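GCN5-related N-acetyltransferase (Anabaena variabilis, PDB 2OZG) binds coenzyme A and probably transfers acetyl groups from acetyl-CoA to amine substrates, perhaps aminoglycosides, as other GNAT-family enzymes do. Local coordinates at residues I113-L118 with W286-V291; G130-G135 with L352-T357; Q190-T195 with I231-T236; T200-L205 with I216-E221. One frame throughout, in Å; residues are numbered along the deposited sequence.

From the N terminus, the first half of interactions 1 and 2 comes early, in strand 115-118 and at the start of strand 132-143. The chain then runs into the second acetyltransferase region, where interaction 3 closes a loop from the end of helix 186-192 to strand 227-236, and interaction 4, the hairpin of strands 202-206 and 211-222, lies wholly within that loop. Strand 279-290 returns to close interaction 1, and helix 349-357, from the sterol-carrier-like region, closes interaction 2, so these two long loops cross, and both enclose interactions 3 and 4. Interactions 1 and 2 touch, as do 3 and 4; the two pairs lie more than 20 Å apart between centres.

Interaction 1 of 4, residues I113-L118 with W286-V291; sequences IPISVL and WMLRIV
Leu288 lays its CD1 methyl against CG2 of Val117, 3.7 Å away, and reaches CD1 of Ile115 with the same methyl. CG stands anti to the backbone N (chi1 -174°), which places the isobutyl group beside both branched residues of the facing strand. Ile115 CG2 meets CD1 of Ile290 farther along this face, while Val117 turns its other methyl, CG1, to CE3 of the Trp286 indole at 3.7 Å. Cutting Leu288 back to an alanine is likely to leave Val117 CG2 and Ile115 CD1 without their shared partner and open a gap on this face. The strands 115-118 and 286-290 run antiparallel, with Ser116-Arg289 and Leu118-Met287 as hydrogen-bonded pairs. Arg289 N gives a 2.7 Å bond to Ser116 O, and Met287 N bonds Leu118 O almost linearly (174° at the hydrogen). Val291 N bonds Pro114 O at 2.8 Å, and the Val291 side chain rests its CB on that same oxygen. On the other face Leu118 CD1 touches Met287 CB at 4.2 Å, and Ser116 lies beside Arg289: the serine hydroxyl bonds Ala80 O, and the guanidinium makes a salt bridge with Asp316 while its NH1 also donates to Ile290 O at 2.9 Å. Strand 115-118 lies between strand 75-87, parallel to it, and the antiparallel strand 279-290 of the second acetyltransferase region, which continues the sheet. Strand 75-87 carries Val85 and Ile87, which bind coenzyme A. Ile115, Val117, Leu288 and Ile290 thus make one face apolar; the other mixes Leu118 and Met287 with Ser116 and the buried Arg289, its charge probably balanced by Asp316.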
loop_
_atom_site.group_PDB
_atom_site.type_symbol
_atom_site.label_atom_id
_atom_site.label_comp_id
_atom_site.label_asym_id
_atom_site.label_seq_id
_atom_site.Cartn_x
_atom_site.Cartn_y
_atom_site.Cartn_z
ATOM N N ILE A 113 -23.894 33.033 -27.533
ATOM C CA ILE A 113 -23.127 32.800 -26.333
ATOM C C ILE A 113 -21.688 32.673 -26.857
ATOM O O ILE A 113 -21.416 31.825 -27.690
ATOM C CB ILE A 113 -23.619 31.557 -25.616
ATOM C CG1 ILE A 113 -24.952 31.866 -24.928
ATOM C CG2 ILE A 113 -22.567 31.134 -24.612
ATOM C CD1 ILE A 113 -25.750 30.641 -24.603
ATOM N N PRO A 114 -20.792 33.587 -26.442
ATOM C CA PRO A 114 -19.458 33.649 -27.022
ATOM C C PRO A 114 -18.394 32.697 -26.598
ATOM O O PRO A 114 -17.350 32.664 -27.283
ATOM C CB PRO A 114 -18.990 35.047 -26.629
ATOM C CG PRO A 114 -19.627 35.280 -25.344
ATOM C CD PRO A 114 -20.979 34.639 -25.426
ATOM N N ILE A 115 -18.569 32.032 -25.439
ATOM C CA ILE A 115 -17.608 31.041 -24.932
ATOM C C ILE A 115 -18.326 29.823 -24.351
ATOM O O ILE A 115 -19.525 29.877 -24.043
ATOM C CB ILE A 115 -16.667 31.594 -23.883
ATOM C CG1 ILE A 115 -17.471 32.246 -22.772
ATOM C CG2 ILE A 115 -15.726 32.675 -24.490
ATOM C CD1 ILE A 115 -16.643 32.543 -21.546
ATOM N N SER A 116 -17.599 28.719 -24.273
ATOM C CA SER A 116 -18.117 27.449 -23.770
ATOM C C SER A 116 -16.960 26.791 -23.020
ATOM O O SER A 116 -15.816 26.905 -23.421
ATOM C CB SER A 116 -18.598 26.544 -24.891
ATOM O OG SER A 116 -19.052 25.244 -24.443
ATOM N N VAL A 117 -17.286 26.136 -21.920
ATOM C CA VAL A 117 -16.316 25.486 -21.052
ATOM C C VAL A 117 -16.795 24.049 -20.695
ATOM O O VAL A 117 -18.017 23.796 -20.610
ATOM C CB VAL A 117 -16.147 26.318 -19.754
ATOM C CG1 VAL A 117 -15.335 25.545 -18.622
ATOM C CG2 VAL A 117 -15.507 27.635 -20.080
ATOM N N LEU A 118 -15.828 23.159 -20.456
ATOM C CA LEU A 118 -16.049 21.766 -20.076
ATOM C C LEU A 118 -14.783 21.165 -19.490
ATOM O O LEU A 118 -13.667 21.644 -19.718
ATOM C CB LEU A 118 -16.519 20.917 -21.292
ATOM C CG LEU A 118 -15.666 20.876 -22.570
ATOM C CD1 LEU A 118 -14.478 19.956 -22.446
ATOM C CD2 LEU A 118 -16.525 20.406 -23.716
ATOM N N TRP A 286 -9.705 22.479 -17.047
ATOM C CA TRP A 286 -10.851 22.588 -17.868
ATOM C C TRP A 286 -10.512 23.313 -19.162
ATOM O O TRP A 286 -9.489 24.030 -19.270
ATOM C CB TRP A 286 -12.024 23.236 -17.129
ATOM C CG TRP A 286 -11.705 24.331 -16.201
ATOM C CD1 TRP A 286 -11.427 24.211 -14.860
ATOM C CD2 TRP A 286 -11.696 25.726 -16.482
ATOM N NE1 TRP A 286 -11.215 25.458 -14.313
ATOM C CE2 TRP A 286 -11.443 26.401 -15.265
ATOM C CE3 TRP A 286 -11.882 26.487 -17.652
ATOM C CZ2 TRP A 286 -11.375 27.793 -15.180
ATOM C CZ3 TRP A 286 -11.836 27.850 -17.560
ATOM C CH2 TRP A 286 -11.577 28.497 -16.323
HETATM N N MSE A 287 -11.405 23.163 -20.133
HETATM C CA MSE A 287 -11.176 23.696 -21.425
HETATM C C MSE A 287 -12.190 24.693 -21.796
HETATM O O MSE A 287 -13.333 24.641 -21.332
HETATM C CB MSE A 287 -11.215 22.559 -22.403
HETATM C CG MSE A 287 -10.077 21.566 -22.291
HETATM SE SE MSE A 287 -10.122 20.217 -23.740
HETATM C CE MSE A 287 -8.206 20.231 -24.281
ATOM N N LEU A 288 -11.807 25.569 -22.708
ATOM C CA LEU A 288 -12.688 26.650 -23.199
ATOM C C LEU A 288 -12.679 26.717 -24.724
ATOM O O LEU A 288 -11.650 26.508 -25.358
ATOM C CB LEU A 288 -12.184 28.000 -22.636
ATOM C CG LEU A 288 -13.066 29.240 -22.937
ATOM C CD1 LEU A 288 -13.320 30.157 -21.753
ATOM C CD2 LEU A 288 -12.501 30.033 -24.143
ATOM N N ARG A 289 -13.841 27.009 -25.299
ATOM C CA ARG A 289 -13.962 27.216 -26.702
ATOM C C ARG A 289 -14.381 28.665 -26.908
ATOM O O ARG A 289 -15.371 29.140 -26.309
ATOM C CB ARG A 289 -15.020 26.271 -27.301
ATOM C CG ARG A 289 -14.662 25.760 -28.756
ATOM C CD ARG A 289 -14.737 26.783 -29.858
ATOM N NE ARG A 289 -14.425 26.129 -31.133
ATOM C CZ ARG A 289 -14.386 26.747 -32.301
ATOM N NH1 ARG A 289 -14.624 28.055 -32.384
ATOM N NH2 ARG A 289 -14.052 26.071 -33.381
ATOM N N ILE A 290 -13.617 29.393 -27.705
ATOM C CA ILE A 290 -14.051 30.728 -28.147
ATOM C C ILE A 290 -15.052 30.498 -29.262
ATOM O O ILE A 290 -14.693 30.114 -30.368
ATOM C CB ILE A 290 -12.874 31.558 -28.657
ATOM C CG1 ILE A 290 -11.815 31.703 -27.549
ATOM C CG2 ILE A 290 -13.364 32.902 -29.253
ATOM C CD1 ILE A 290 -12.063 32.760 -26.479
ATOM N N VAL A 291 -16.324 30.688 -28.951
ATOM C CA VAL A 291 -17.387 30.464 -29.912
ATOM C C VAL A 291 -17.554 31.662 -30.882
ATOM O O VAL A 291 -17.775 31.486 -32.101
ATOM C CB VAL A 291 -18.711 30.169 -29.191
ATOM C CG1 VAL A 291 -19.860 29.992 -30.198
ATOM C CG2 VAL A 291 -18.573 28.926 -28.300
#

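Interaction 2 of 4, residues G130-G135 with L352-T357; sequences GYEQAG and LASLYT
The hydroxyl OG1 of Thr357 donates to Ala134 O across 2.7 Å, meeting the oxygen in its carbonyl plane on a lone pair. The rotation that puts OG1 between the backbone N and the carbonyl carbon (chi1 64°) also sends CG2 to the methyl of Ala134, 3.7 Å away, so one threonine grips this residue by both branches. A valine in its place would probably leave Ala134 O without this hydroxyl donor. One turn earlier, Ser354 OG donates to Gln133 O at 2.8 Å, nearly along the C=O axis, and lies 3.4 Å from CG of Glu132. Helix 349-357 of the sterol-carrier-like region packs along the start of strand 132-143, the axes of segments 352-357 and 132-135 only 7° from parallel, and two hydroxyls on its near side serve successive carbonyls. Ala134 and Gly135 form a classic beta bulge facing Trp286. Ala353 brings its small CB to CB of Glu132 at 4.2 Å, with only a methyl on the helix side between the backbones. The Glu132 carboxylate bends back, using the anti lone pair of OE1 to accept from Gln133 N at 2.8 Å, and the same oxygen forms a salt bridge with Arg127.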
loop_
_atom_site.group_PDB
_atom_site.type_symbol
_atom_site.label_atom_id
_atom_site.label_comp_id
_atom_site.label_asym_id
_atom_site.label_seq_id
_atom_site.Cartn_x
_atom_site.Cartn_y
_atom_site.Cartn_z
ATOM N N GLY A 130 -11.991 22.650 -31.370
ATOM C CA GLY A 130 -11.462 23.945 -30.934
ATOM C C GLY A 130 -11.425 24.347 -29.482
ATOM O O GLY A 130 -11.130 25.536 -29.193
ATOM N N TYR A 131 -11.745 23.412 -28.578
ATOM C CA TYR A 131 -11.586 23.628 -27.124
ATOM C C TYR A 131 -10.105 23.507 -26.796
ATOM O O TYR A 131 -9.398 22.711 -27.415
ATOM C CB TYR A 131 -12.335 22.576 -26.272
ATOM C CG TYR A 131 -13.835 22.749 -26.220
ATOM C CD1 TYR A 131 -14.640 22.261 -27.210
ATOM C CD2 TYR A 131 -14.436 23.394 -25.147
ATOM C CE1 TYR A 131 -15.992 22.473 -27.198
ATOM C CE2 TYR A 131 -15.817 23.580 -25.091
ATOM C CZ TYR A 131 -16.581 23.129 -26.101
ATOM O OH TYR A 131 -17.951 23.300 -26.062
ATOM N N GLU A 132 -9.655 24.261 -25.780
ATOM C CA GLU A 132 -8.285 24.112 -25.309
ATOM C C GLU A 132 -8.166 24.315 -23.825
ATOM O O GLU A 132 -8.976 24.976 -23.222
ATOM C CB GLU A 132 -7.329 25.069 -26.042
ATOM C CG GLU A 132 -5.795 24.855 -25.780
ATOM C CD GLU A 132 -5.321 23.406 -26.045
ATOM O OE1 GLU A 132 -5.425 22.569 -25.122
ATOM O OE2 GLU A 132 -4.834 23.120 -27.151
ATOM N N GLN A 133 -7.128 23.734 -23.225
ATOM C CA GLN A 133 -6.854 23.993 -21.814
ATOM C C GLN A 133 -6.912 25.472 -21.565
ATOM O O GLN A 133 -6.327 26.258 -22.303
ATOM C CB GLN A 133 -5.491 23.468 -21.407
ATOM C CG GLN A 133 -5.352 21.962 -21.598
ATOM C CD GLN A 133 -4.082 21.451 -20.994
ATOM O OE1 GLN A 133 -3.175 22.239 -20.749
ATOM N NE2 GLN A 133 -4.022 20.118 -20.696
ATOM N N ALA A 134 -7.623 25.870 -20.508
ATOM C CA ALA A 134 -7.852 27.258 -20.285
ATOM C C ALA A 134 -7.993 27.672 -18.823
ATOM O O ALA A 134 -7.985 28.863 -18.534
ATOM C CB ALA A 134 -9.095 27.677 -21.052
ATOM N N GLY A 135 -8.114 26.717 -17.901
ATOM C CA GLY A 135 -8.201 27.077 -16.502
ATOM C C GLY A 135 -7.931 25.878 -15.638
ATOM O O GLY A 135 -7.926 24.732 -16.119
ATOM N N LEU A 352 -6.135 30.974 -28.865
ATOM C CA LEU A 352 -6.851 32.144 -28.372
ATOM C C LEU A 352 -7.554 31.862 -27.086
ATOM O O LEU A 352 -7.672 32.750 -26.251
ATOM C CB LEU A 352 -7.860 32.625 -29.422
ATOM C CG LEU A 352 -8.642 33.910 -29.058
ATOM C CD1 LEU A 352 -7.688 35.033 -28.761
ATOM C CD2 LEU A 352 -9.585 34.296 -30.129
ATOM N N ALA A 353 -8.062 30.631 -26.914
ATOM C CA ALA A 353 -8.674 30.250 -25.651
ATOM C C ALA A 353 -7.714 30.386 -24.454
ATOM O O ALA A 353 -8.093 30.912 -23.414
ATOM C CB ALA A 353 -9.146 28.825 -25.721
ATOM N N SER A 354 -6.483 29.882 -24.621
ATOM C CA SER A 354 -5.512 29.851 -23.534
ATOM C C SER A 354 -5.022 31.264 -23.297
ATOM O O SER A 354 -4.788 31.626 -22.165
ATOM C CB SER A 354 -4.360 28.949 -23.824
ATOM O OG SER A 354 -4.754 27.628 -24.166
ATOM N N LEU A 355 -4.904 32.044 -24.376
ATOM C CA LEU A 355 -4.485 33.437 -24.277
ATOM C C LEU A 355 -5.527 34.252 -23.515
ATOM O O LEU A 355 -5.201 35.009 -22.591
ATOM C CB LEU A 355 -4.335 34.034 -25.679
ATOM C CG LEU A 355 -3.917 35.521 -25.748
ATOM C CD1 LEU A 355 -2.532 35.709 -25.206
ATOM C CD2 LEU A 355 -4.020 36.083 -27.144
ATOM N N TYR A 356 -6.790 34.070 -23.913
ATOM C CA TYR A 356 -7.939 34.784 -23.335
ATOM C C TYR A 356 -8.098 34.643 -21.847
ATOM O O TYR A 356 -8.373 35.602 -21.130
ATOM C CB TYR A 356 -9.215 34.258 -23.990
ATOM C CG TYR A 356 -10.557 34.907 -23.603
ATOM C CD1 TYR A 356 -11.273 34.483 -22.526
ATOM C CD2 TYR A 356 -11.115 35.875 -24.382
ATOM C CE1 TYR A 356 -12.546 35.035 -22.222
ATOM C CE2 TYR A 356 -12.358 36.457 -24.058
ATOM C CZ TYR A 356 -13.060 36.017 -22.993
ATOM O OH TYR A 356 -14.297 36.607 -22.698
ATOM N N THR A 357 -7.915 33.429 -21.356
ATOM C CA THR A 357 -8.075 33.148 -19.911
ATOM C C THR A 357 -6.900 33.451 -19.006
ATOM O O THR A 357 -7.033 33.375 -17.771
ATOM C CB THR A 357 -8.374 31.641 -19.720
ATOM O OG1 THR A 357 -7.247 30.884 -20.153
ATOM C CG2 THR A 357 -9.599 31.271 -20.483
#

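Interaction 3 of 4, residues Q190-T195 with I231-T236; sequences QGLNRT and IRDWVT
The C-terminal end of helix 186-192 and the loop after it are clasped by an arginine from a classic beta bulge, Arg232 and Asp233, which together face Ile217 on the neighbouring strand. Arg232 NH1 donates to two backbone oxygens: Leu192 O at 2.8 Å, and Arg194 O at 2.9 Å with the hydrogen pointing straight at it (179°). Both oxygens lie at the guanidinium edge, near its plane, although NH1 stands above each carbonyl plane. These bonds hold the guanidinium in place and join carbonyls on two sides of Asn193, where the helix gives way to loop. The side chain, extended at chi2 and bent at chi3 (62°), turns its end toward them. Along the way the arginine's aliphatic part slides past Leu192 in the opposite direction, with CD2 of the leucine 4.0 Å from CD of Arg232. Within the second acetyltransferase region the contact therefore pins helix 186-192 to strand 227-236. CD1 of Leu192 reaches instead to OD2 of Asp233 at 3.8 Å, crossing that side chain at about a right angle; OD2 bonds Tyr215 OH and forms a salt bridge with Arg184. Thr195 adds CG2, 4.0 Å from Arg232 NH2.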
loop_
_atom_site.group_PDB
_atom_site.type_symbol
_atom_site.label_atom_id
_atom_site.label_comp_id
_atom_site.label_asym_id
_atom_site.label_seq_id
_atom_site.Cartn_x
_atom_site.Cartn_y
_atom_site.Cartn_z
ATOM N N GLN A 190 -27.594 23.055 -7.214
ATOM C CA GLN A 190 -28.269 21.782 -6.954
ATOM C C GLN A 190 -27.310 20.677 -6.558
ATOM O O GLN A 190 -27.546 19.925 -5.603
ATOM C CB GLN A 190 -29.003 21.319 -8.209
ATOM C CG GLN A 190 -30.296 22.050 -8.512
ATOM C CD GLN A 190 -31.417 21.685 -7.619
ATOM O OE1 GLN A 190 -31.359 20.713 -6.866
ATOM N NE2 GLN A 190 -32.482 22.451 -7.716
ATOM N N GLY A 191 -26.246 20.543 -7.328
ATOM C CA GLY A 191 -25.250 19.518 -7.056
ATOM C C GLY A 191 -24.624 19.713 -5.718
ATOM O O GLY A 191 -24.404 18.750 -5.014
ATOM N N LEU A 192 -24.364 20.967 -5.348
ATOM C CA LEU A 192 -23.773 21.291 -4.044
ATOM C C LEU A 192 -24.660 20.968 -2.874
ATOM O O LEU A 192 -24.207 20.642 -1.810
ATOM C CB LEU A 192 -23.455 22.778 -3.958
ATOM C CG LEU A 192 -22.233 23.257 -4.744
ATOM C CD1 LEU A 192 -22.219 24.764 -4.819
ATOM C CD2 LEU A 192 -20.953 22.731 -4.146
ATOM N N ASN A 193 -25.947 21.112 -3.073
ATOM C CA ASN A 193 -26.919 20.807 -2.035
ATOM C C ASN A 193 -27.271 19.295 -2.004
ATOM O O ASN A 193 -28.033 18.833 -1.161
ATOM C CB ASN A 193 -28.134 21.688 -2.294
ATOM C CG ASN A 193 -29.066 21.737 -1.146
ATOM O OD1 ASN A 193 -28.699 22.107 -0.037
ATOM N ND2 ASN A 193 -30.300 21.363 -1.394
ATOM N N ARG A 194 -26.690 18.511 -2.900
ATOM C CA ARG A 194 -27.045 17.112 -3.010
ATOM C C ARG A 194 -26.063 16.211 -2.306
ATOM O O ARG A 194 -24.837 16.317 -2.503
ATOM C CB ARG A 194 -27.073 16.747 -4.485
ATOM C CG ARG A 194 -27.491 15.314 -4.848
ATOM C CD ARG A 194 -27.338 15.187 -6.389
ATOM N NE ARG A 194 -28.279 16.052 -7.122
ATOM C CZ ARG A 194 -28.060 16.587 -8.331
ATOM N NH1 ARG A 194 -26.901 16.407 -8.967
ATOM N NH2 ARG A 194 -29.003 17.334 -8.887
ATOM N N THR A 195 -26.594 15.318 -1.486
ATOM C CA THR A 195 -25.771 14.344 -0.803
ATOM C C THR A 195 -26.434 12.968 -0.796
ATOM O O THR A 195 -27.634 12.820 -1.034
ATOM C CB THR A 195 -25.595 14.716 0.698
ATOM O OG1 THR A 195 -26.882 14.855 1.299
ATOM C CG2 THR A 195 -24.831 16.028 0.858
ATOM N N ILE A 231 -14.599 19.895 2.003
ATOM C CA ILE A 231 -15.186 21.184 1.773
ATOM C C ILE A 231 -15.544 21.285 0.283
ATOM O O ILE A 231 -14.667 21.284 -0.568
ATOM C CB ILE A 231 -14.237 22.319 2.189
ATOM C CG1 ILE A 231 -13.954 22.276 3.705
ATOM C CG2 ILE A 231 -14.829 23.662 1.828
ATOM C CD1 ILE A 231 -12.849 23.221 4.190
ATOM N N ARG A 232 -16.829 21.410 -0.040
ATOM C CA ARG A 232 -17.226 21.485 -1.462
ATOM C C ARG A 232 -17.363 22.890 -1.978
ATOM O O ARG A 232 -17.274 23.090 -3.176
ATOM C CB ARG A 232 -18.490 20.707 -1.751
ATOM C CG ARG A 232 -19.617 20.985 -0.822
ATOM C CD ARG A 232 -20.894 20.160 -1.127
ATOM N NE ARG A 232 -20.719 18.719 -1.002
ATOM C CZ ARG A 232 -21.672 17.834 -1.324
ATOM N NH1 ARG A 232 -22.848 18.241 -1.792
ATOM N NH2 ARG A 232 -21.465 16.560 -1.189
ATOM N N ASP A 233 -17.553 23.875 -1.105
ATOM C CA ASP A 233 -17.614 25.253 -1.563
ATOM C C ASP A 233 -17.279 26.110 -0.355
ATOM O O ASP A 233 -17.541 25.729 0.766
ATOM C CB ASP A 233 -19.022 25.582 -2.095
ATOM C CG ASP A 233 -19.096 26.895 -2.836
ATOM O OD1 ASP A 233 -18.032 27.385 -3.316
ATOM O OD2 ASP A 233 -20.253 27.404 -2.986
ATOM N N TRP A 234 -16.620 27.232 -0.594
ATOM C CA TRP A 234 -16.295 28.141 0.478
ATOM C C TRP A 234 -16.167 29.519 -0.143
ATOM O O TRP A 234 -15.864 29.633 -1.343
ATOM C CB TRP A 234 -14.989 27.740 1.199
ATOM C CG TRP A 234 -13.778 27.614 0.222
ATOM C CD1 TRP A 234 -13.391 26.499 -0.407
ATOM C CD2 TRP A 234 -12.876 28.647 -0.205
ATOM N NE1 TRP A 234 -12.320 26.750 -1.180
ATOM C CE2 TRP A 234 -12.004 28.076 -1.101
ATOM C CE3 TRP A 234 -12.778 30.010 0.041
ATOM C CZ2 TRP A 234 -11.010 28.797 -1.727
ATOM C CZ3 TRP A 234 -11.832 30.724 -0.574
ATOM C CH2 TRP A 234 -10.948 30.134 -1.478
ATOM N N VAL A 235 -16.368 30.538 0.710
ATOM C CA VAL A 235 -16.144 31.911 0.372
ATOM C C VAL A 235 -15.455 32.631 1.553
ATOM O O VAL A 235 -15.829 32.444 2.711
ATOM C CB VAL A 235 -17.452 32.649 -0.060
ATOM C CG1 VAL A 235 -17.300 34.170 0.006
ATOM C CG2 VAL A 235 -17.881 32.208 -1.453
ATOM N N THR A 236 -14.414 33.419 1.239
ATOM C CA THR A 236 -13.698 34.257 2.237
ATOM C C THR A 236 -13.451 35.608 1.577
ATOM O O THR A 236 -12.650 35.723 0.612
ATOM C CB THR A 236 -12.389 33.613 2.767
ATOM O OG1 THR A 236 -11.514 33.345 1.686
ATOM C CG2 THR A 236 -12.698 32.285 3.437
#

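Interaction 4 of 4, residues T200-L205 with I216-E221; sequences TLYSYL and IIFTQE
Phe218 holds its CG between the backbone N and the carbonyl carbon (chi1 72°), and Tyr202 sets its CG anti to its carbonyl carbon (chi1 -62°), which together bring the tyrosine's CB over one face of the phenyl ring. That CB makes a CH-pi contact, 3.5 Å from the Phe218 centroid. The two rings themselves are near parallel, with planes at 22°, but offset until little of one lies over the other, their centroids 5.2 Å apart. Tyr204 meets Phe218 rim to rim, CE1 to CE2 at 3.8 Å, completing an aromatic cluster on one face of the antiparallel hairpin 202-206 and 211-222. Tyr202 and Phe218 form a hydrogen-bonded pair: Tyr202 N to Phe218 O and the reciprocal bond are both 2.8 Å long. On the other face, Leu201 CD1 packs on Ile217 CG2 at 3.8 Å. A water joins Tyr202 OH to Gln220 OE1; the NE2 of that glutamine bonds Gln255. Phe248 meets the Tyr204 ring. The rings thus pack on each other while their hydroxyls find polar partners, a water for Tyr202 and, for Tyr204, Gln29 and Glu90 of a third subunit, which links the hairpin to the assembly.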
loop_
_atom_site.group_PDB
_atom_site.type_symbol
_atom_site.label_atom_id
_atom_site.label_comp_id
_atom_site.label_asym_id
_atom_site.label_seq_id
_atom_site.Cartn_x
_atom_site.Cartn_y
_atom_site.Cartn_z
ATOM N N THR A 200 -24.721 13.950 5.722
ATOM C CA THR A 200 -25.296 15.194 6.139
ATOM C C THR A 200 -24.460 16.293 5.509
ATOM O O THR A 200 -23.234 16.184 5.386
ATOM C CB THR A 200 -25.304 15.316 7.683
ATOM O OG1 THR A 200 -26.011 14.197 8.240
ATOM C CG2 THR A 200 -25.970 16.624 8.141
ATOM N N LEU A 201 -25.172 17.324 5.082
ATOM C CA LEU A 201 -24.574 18.472 4.469
ATOM C C LEU A 201 -24.488 19.529 5.545
ATOM O O LEU A 201 -25.476 19.838 6.226
ATOM C CB LEU A 201 -25.458 18.964 3.333
ATOM C CG LEU A 201 -24.866 20.076 2.478
ATOM C CD1 LEU A 201 -23.612 19.613 1.707
ATOM C CD2 LEU A 201 -25.900 20.577 1.523
ATOM N N TYR A 202 -23.310 20.087 5.721
ATOM C CA TYR A 202 -23.114 21.138 6.711
ATOM C C TYR A 202 -22.812 22.436 5.939
ATOM O O TYR A 202 -22.048 22.459 4.943
ATOM C CB TYR A 202 -21.956 20.737 7.649
ATOM C CG TYR A 202 -22.244 19.490 8.416
ATOM C CD1 TYR A 202 -23.054 19.530 9.562
ATOM C CD2 TYR A 202 -21.774 18.267 7.996
ATOM C CE1 TYR A 202 -23.365 18.399 10.250
ATOM C CE2 TYR A 202 -22.095 17.092 8.695
ATOM C CZ TYR A 202 -22.863 17.170 9.823
ATOM O OH TYR A 202 -23.179 16.034 10.519
ATOM N N SER A 203 -23.411 23.505 6.395
ATOM C CA SER A 203 -23.277 24.846 5.809
ATOM C C SER A 203 -23.211 25.869 6.948
ATOM O O SER A 203 -24.062 25.869 7.850
ATOM C CB SER A 203 -24.540 25.155 5.024
ATOM O OG SER A 203 -24.654 24.329 3.925
ATOM N N TYR A 204 -22.204 26.730 6.921
ATOM C CA TYR A 204 -22.017 27.741 7.942
ATOM C C TYR A 204 -21.732 29.044 7.236
ATOM O O TYR A 204 -21.063 29.042 6.209
ATOM C CB TYR A 204 -20.759 27.376 8.775
ATOM C CG TYR A 204 -20.994 26.254 9.758
ATOM C CD1 TYR A 204 -21.046 24.930 9.338
ATOM C CD2 TYR A 204 -21.121 26.513 11.118
ATOM C CE1 TYR A 204 -21.256 23.936 10.213
ATOM C CE2 TYR A 204 -21.356 25.494 12.029
ATOM C CZ TYR A 204 -21.446 24.223 11.569
ATOM O OH TYR A 204 -21.624 23.220 12.483
ATOM N N LEU A 205 -22.184 30.127 7.824
ATOM C CA LEU A 205 -21.825 31.483 7.426
ATOM C C LEU A 205 -20.710 31.887 8.373
ATOM O O LEU A 205 -20.716 31.500 9.557
ATOM C CB LEU A 205 -22.952 32.486 7.611
ATOM C CG LEU A 205 -24.203 32.289 6.747
ATOM C CD1 LEU A 205 -25.292 33.364 7.066
ATOM C CD2 LEU A 205 -23.912 32.205 5.218
ATOM N N ILE A 216 -18.824 28.295 4.526
ATOM C CA ILE A 216 -18.224 26.973 4.259
ATOM C C ILE A 216 -19.345 25.956 4.148
ATOM O O ILE A 216 -20.264 25.923 4.993
ATOM C CB ILE A 216 -17.263 26.500 5.385
ATOM C CG1 ILE A 216 -16.355 27.626 5.850
ATOM C CG2 ILE A 216 -16.476 25.291 4.934
ATOM C CD1 ILE A 216 -15.402 27.258 7.013
ATOM N N ILE A 217 -19.250 25.123 3.106
ATOM C CA ILE A 217 -20.176 24.029 2.846
ATOM C C ILE A 217 -19.353 22.746 2.755
ATOM O O ILE A 217 -18.407 22.687 1.964
ATOM C CB ILE A 217 -20.932 24.190 1.539
ATOM C CG1 ILE A 217 -21.682 25.507 1.524
ATOM C CG2 ILE A 217 -21.909 22.995 1.391
ATOM C CD1 ILE A 217 -22.269 25.868 0.177
ATOM N N PHE A 218 -19.740 21.733 3.544
ATOM C CA PHE A 218 -18.961 20.537 3.637
ATOM C C PHE A 218 -19.720 19.303 4.027
ATOM O O PHE A 218 -20.886 19.347 4.470
ATOM C CB PHE A 218 -17.767 20.823 4.551
ATOM C CG PHE A 218 -18.125 20.963 6.039
ATOM C CD1 PHE A 218 -18.203 19.832 6.844
ATOM C CD2 PHE A 218 -18.378 22.202 6.613
ATOM C CE1 PHE A 218 -18.565 19.915 8.183
ATOM C CE2 PHE A 218 -18.681 22.290 7.983
ATOM C CZ PHE A 218 -18.760 21.128 8.752
ATOM N N THR A 219 -19.066 18.175 3.814
ATOM C CA THR A 219 -19.557 16.873 4.247
ATOM C C THR A 219 -18.425 16.214 5.052
ATOM O O THR A 219 -17.272 16.674 5.027
ATOM C CB THR A 219 -19.933 15.917 3.068
ATOM O OG1 THR A 219 -18.807 15.746 2.211
ATOM C CG2 THR A 219 -21.112 16.439 2.265
ATOM N N GLN A 220 -18.749 15.185 5.808
ATOM C CA GLN A 220 -17.751 14.489 6.581
ATOM C C GLN A 220 -18.040 13.032 6.344
ATOM O O GLN A 220 -19.199 12.661 6.196
ATOM C CB GLN A 220 -17.971 14.703 8.078
ATOM C CG GLN A 220 -18.136 16.108 8.544
ATOM C CD GLN A 220 -18.233 16.130 10.050
ATOM O OE1 GLN A 220 -19.119 15.476 10.655
ATOM N NE2 GLN A 220 -17.309 16.825 10.669
ATOM N N GLU A 221 -17.022 12.198 6.463
ATOM C CA GLU A 221 -17.219 10.760 6.352
ATOM C C GLU A 221 -16.060 10.056 6.972
ATOM O O GLU A 221 -15.001 10.640 7.142
ATOM C CB GLU A 221 -17.350 10.322 4.882
ATOM C CG GLU A 221 -16.239 10.825 3.987
ATOM C CD GLU A 221 -16.408 10.395 2.521
ATOM O OE1 GLU A 221 -16.580 9.184 2.298
ATOM O OE2 GLU A 221 -16.365 11.275 1.619
HETATM O O HOH W 1 -21.488 14.674 6.093
HETATM O O HOH W 2 -21.485 13.831 9.776
#